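Local coordinates for protein trehalose-6-phosphate phosphatase (Candida albicans, PDB 5DXI) that is a phosphatase domain of the HAD clan that binds a magnesium ion and a beryllium trifluoride ion, at residues G272-K277 and I281-E286. Numbering follows the deposited sequence.
Sequences GPASKK and IAHLNE
Gly-272 and Leu-284 join the ends of two parallel neighbours in the main sheet, strand 266-271 and strand 282-284, whose other side is bonded by the backbone of Pro-6 and Leu-8. Gly-272 N donates to Leu-284 O at 2.7 Å, with an N-H...O angle of 158°. Further back, Ala-282 pairs with Ala-270, so this bond continues the sheet ladder into the loop. Gly-272 O also receives a CA-H...O contact from Asn-285 CA at 3.4 Å.

Beyond Gly-272 the chain folds into a type I beta turn, Pro-273 to Lys-276, closed by Lys-276 N to Pro-273 O at 3.1 Å. The start of this turn lies over one face of the His-283 ring. Ala-274 CA makes a CH-pi contact, 3.6 Å from the ring centroid and 20° off the ring normal. Ala-274 CB reaches the CE1 end of the ring, 3.6 Å from His-283 CE1. Pro-273 C lies over the same face near the CD2 end, and Gly-272 O approaches His-283 CD2 obliquely at 3.3 Å. With chi1 at 73°, His-283 CG sits between the backbone N and the carbonyl carbon, which turns one ring face toward Pro-273 and Ala-274. His-283 ND1 is hydrogen-bonded to Thr-5 OG1, which limits rotation of the ring.

The sheet belongs to the HAD-type core. Lys-276 runs back in an extended form past Gly-272 to bond Val-271 O through NZ. The same NZ makes a weak bond to the carbonyl of Asp-233, a magnesium-site residue. A water donates to Asn-285 OD1 at 3.0 Å. Its second link, to Ala-274 N, is unusually short and therefore doubtful in detail. Leu-284 turns away from the turn and packs on Val-290 and Thr-293 of helix 287-298.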
ATOM      1  N   GLY A 272      -8.860  -9.275   1.042  1.00 25.15           N
ATOM      2  CA  GLY A 272      -9.913  -9.553   0.090  1.00 27.82           C
ATOM      3  C   GLY A 272     -10.357 -11.007   0.186  1.00 30.79           C
ATOM      4  O   GLY A 272      -9.864 -11.765   1.015  1.00 29.22           O
ATOM      5  N   PRO A 273     -11.307 -11.401  -0.655  1.00 32.35           N
ATOM      6  CA  PRO A 273     -11.846 -12.757  -0.550  1.00 32.77           C
ATOM      7  C   PRO A 273     -10.849 -13.823  -1.050  1.00 31.23           C
ATOM      8  O   PRO A 273      -9.841 -13.486  -1.687  1.00 25.07           O
ATOM      9  CB  PRO A 273     -13.094 -12.698  -1.417  1.00 33.84           C
ATOM     10  CG  PRO A 273     -12.846 -11.597  -2.389  1.00 33.16           C
ATOM     11  CD  PRO A 273     -11.990 -10.597  -1.686  1.00 33.12           C
ATOM     12  N   ALA A 274     -11.126 -15.088  -0.742  1.00 31.68           N
ATOM     13  CA  ALA A 274     -10.231 -16.186  -1.141  1.00 34.73           C
ATOM     14  C   ALA A 274      -9.978 -16.175  -2.631  1.00 31.05           C
ATOM     15  O   ALA A 274      -8.892 -16.502  -3.083  1.00 34.54           O
ATOM     16  CB  ALA A 274     -10.824 -17.536  -0.736  1.00 31.10           C
ATOM     17  N   SER A 275     -10.984 -15.747  -3.383  1.00 31.76           N
ATOM     18  CA  SER A 275     -10.965 -15.823  -4.840  1.00 33.25           C
ATOM     19  C   SER A 275     -10.183 -14.705  -5.519  1.00 34.02           C
ATOM     20  O   SER A 275      -9.937 -14.761  -6.720  1.00 33.97           O
ATOM     21  CB  SER A 275     -12.401 -15.808  -5.356  1.00 37.23           C
ATOM     22  OG  SER A 275     -13.061 -14.635  -4.909  1.00 37.86           O
ATOM     23  N   LYS A 276      -9.821 -13.682  -4.754  1.00 31.11           N
ATOM     24  CA  LYS A 276      -9.073 -12.551  -5.285  1.00 30.90           C
ATOM     25  C   LYS A 276      -7.724 -12.976  -5.874  1.00 29.19           C
ATOM     26  O   LYS A 276      -6.924 -13.648  -5.220  1.00 29.50           O
ATOM     27  CB  LYS A 276      -8.877 -11.497  -4.179  1.00 31.58           C
ATOM     28  CG  LYS A 276      -8.087 -10.270  -4.608  1.00 29.95           C
ATOM     29  CD  LYS A 276      -7.774  -9.394  -3.397  1.00 33.89           C
ATOM     30  CE  LYS A 276      -7.007  -8.138  -3.807  1.00 34.32           C
ATOM     31  NZ  LYS A 276      -6.470  -7.476  -2.605  1.00 36.43           N
ATOM     32  N   LYS A 277      -7.495 -12.590  -7.124  1.00 30.35           N
ATOM     33  CA  LYS A 277      -6.247 -12.880  -7.810  1.00 32.03           C
ATOM     34  C   LYS A 277      -5.194 -11.889  -7.347  1.00 32.89           C
ATOM     35  O   LYS A 277      -5.429 -10.681  -7.369  1.00 30.52           O
ATOM     36  CB  LYS A 277      -6.434 -12.819  -9.331  1.00 35.18           C
ATOM     37  CG  LYS A 277      -5.143 -12.575 -10.096  1.00 42.55           C
ATOM     38  CD  LYS A 277      -5.117 -13.250 -11.467  1.00 44.74           C
ATOM     39  CE  LYS A 277      -3.969 -12.702 -12.308  1.00 49.67           C
ATOM     40  NZ  LYS A 277      -2.846 -12.219 -11.451  1.00 54.79           N
ATOM     41  N   ILE A 281       0.877 -14.248  -0.753  1.00 27.66           N
ATOM     42  CA  ILE A 281       0.984 -15.658  -0.403  1.00 29.96           C
ATOM     43  C   ILE A 281      -0.254 -16.159   0.328  1.00 32.26           C
ATOM     44  O   ILE A 281      -0.496 -17.366   0.417  1.00 28.49           O
ATOM     45  CB  ILE A 281       2.230 -15.901   0.478  1.00 31.38           C
ATOM     46  CG1 ILE A 281       2.560 -17.392   0.556  1.00 36.18           C
ATOM     47  CG2 ILE A 281       2.041 -15.294   1.863  1.00 31.02           C
ATOM     48  CD1 ILE A 281       3.850 -17.700   1.294  1.00 41.08           C
ATOM     49  N   ALA A 282      -1.052 -15.217   0.829  1.00 28.86           N
ATOM     50  CA  ALA A 282      -2.254 -15.537   1.591  1.00 30.86           C
ATOM     51  C   ALA A 282      -3.200 -14.333   1.629  1.00 29.09           C
ATOM     52  O   ALA A 282      -2.814 -13.209   1.277  1.00 27.08           O
ATOM     53  CB  ALA A 282      -1.883 -15.970   3.009  1.00 33.15           C
ATOM     54  N   HIS A 283      -4.427 -14.551   2.081  1.00 28.25           N
ATOM     55  CA  HIS A 283      -5.355 -13.433   2.215  1.00 29.05           C
ATOM     56  C   HIS A 283      -6.022 -13.351   3.587  1.00 33.09           C
ATOM     57  O   HIS A 283      -6.054 -14.330   4.340  1.00 30.23           O
ATOM     58  CB  HIS A 283      -6.442 -13.523   1.158  1.00 27.66           C
ATOM     59  CG  HIS A 283      -7.420 -14.615   1.442  1.00 31.78           C
ATOM     60  ND1 HIS A 283      -7.171 -15.929   1.109  1.00 32.18           N
ATOM     61  CD2 HIS A 283      -8.587 -14.613   2.130  1.00 29.52           C
ATOM     62  CE1 HIS A 283      -8.169 -16.684   1.534  1.00 28.55           C
ATOM     63  NE2 HIS A 283      -9.038 -15.911   2.159  1.00 29.25           N
ATOM     64  N   LEU A 284      -6.551 -12.159   3.879  1.00 27.95           N
ATOM     65  CA  LEU A 284      -7.477 -11.911   4.983  1.00 30.78           C
ATOM     66  C   LEU A 284      -8.665 -11.218   4.354  1.00 30.48           C
ATOM     67  O   LEU A 284      -8.482 -10.357   3.494  1.00 29.94           O
ATOM     68  CB  LEU A 284      -6.867 -11.031   6.076  1.00 29.18           C
ATOM     69  CG  LEU A 284      -5.770 -11.637   6.946  1.00 32.75           C
ATOM     70  CD1 LEU A 284      -5.089 -10.556   7.787  1.00 31.84           C
ATOM     71  CD2 LEU A 284      -6.318 -12.763   7.815  1.00 31.49           C
ATOM     72  N   ASN A 285      -9.875 -11.582   4.770  1.00 27.63           N
ATOM     73  CA  ASN A 285     -11.070 -11.132   4.081  1.00 28.88           C
ATOM     74  C   ASN A 285     -11.255  -9.619   4.139  1.00 29.94           C
ATOM     75  O   ASN A 285     -11.601  -8.999   3.139  1.00 33.56           O
ATOM     76  CB  ASN A 285     -12.311 -11.819   4.667  1.00 31.46           C
ATOM     77  CG  ASN A 285     -12.409 -13.268   4.271  1.00 36.82           C
ATOM     78  OD1 ASN A 285     -11.808 -13.697   3.286  1.00 36.37           O
ATOM     79  ND2 ASN A 285     -13.150 -14.043   5.051  1.00 40.80           N
ATOM     80  N   GLU A 286     -11.019  -9.032   5.305  1.00 30.62           N
ATOM     81  CA  GLU A 286     -11.378  -7.619   5.537  1.00 30.06           C
ATOM     82  C   GLU A 286     -10.506  -6.945   6.547  1.00 27.44           C
ATOM     83  O   GLU A 286      -9.810  -7.625   7.292  1.00 29.88           O
ATOM     84  CB  GLU A 286     -12.827  -7.520   6.024  1.00 36.91           C
ATOM     85  CG  GLU A 286     -13.842  -7.705   4.953  1.00 41.22           C
ATOM     86  CD  GLU A 286     -15.066  -8.381   5.485  1.00 54.46           C
ATOM     87  OE1 GLU A 286     -14.996  -8.935   6.606  1.00 54.95           O
ATOM     88  OE2 GLU A 286     -16.093  -8.367   4.780  1.00 62.12           O
TER
HETATM   89  O   HOH W   1     -12.781 -15.567   1.095  1.00 38.81           O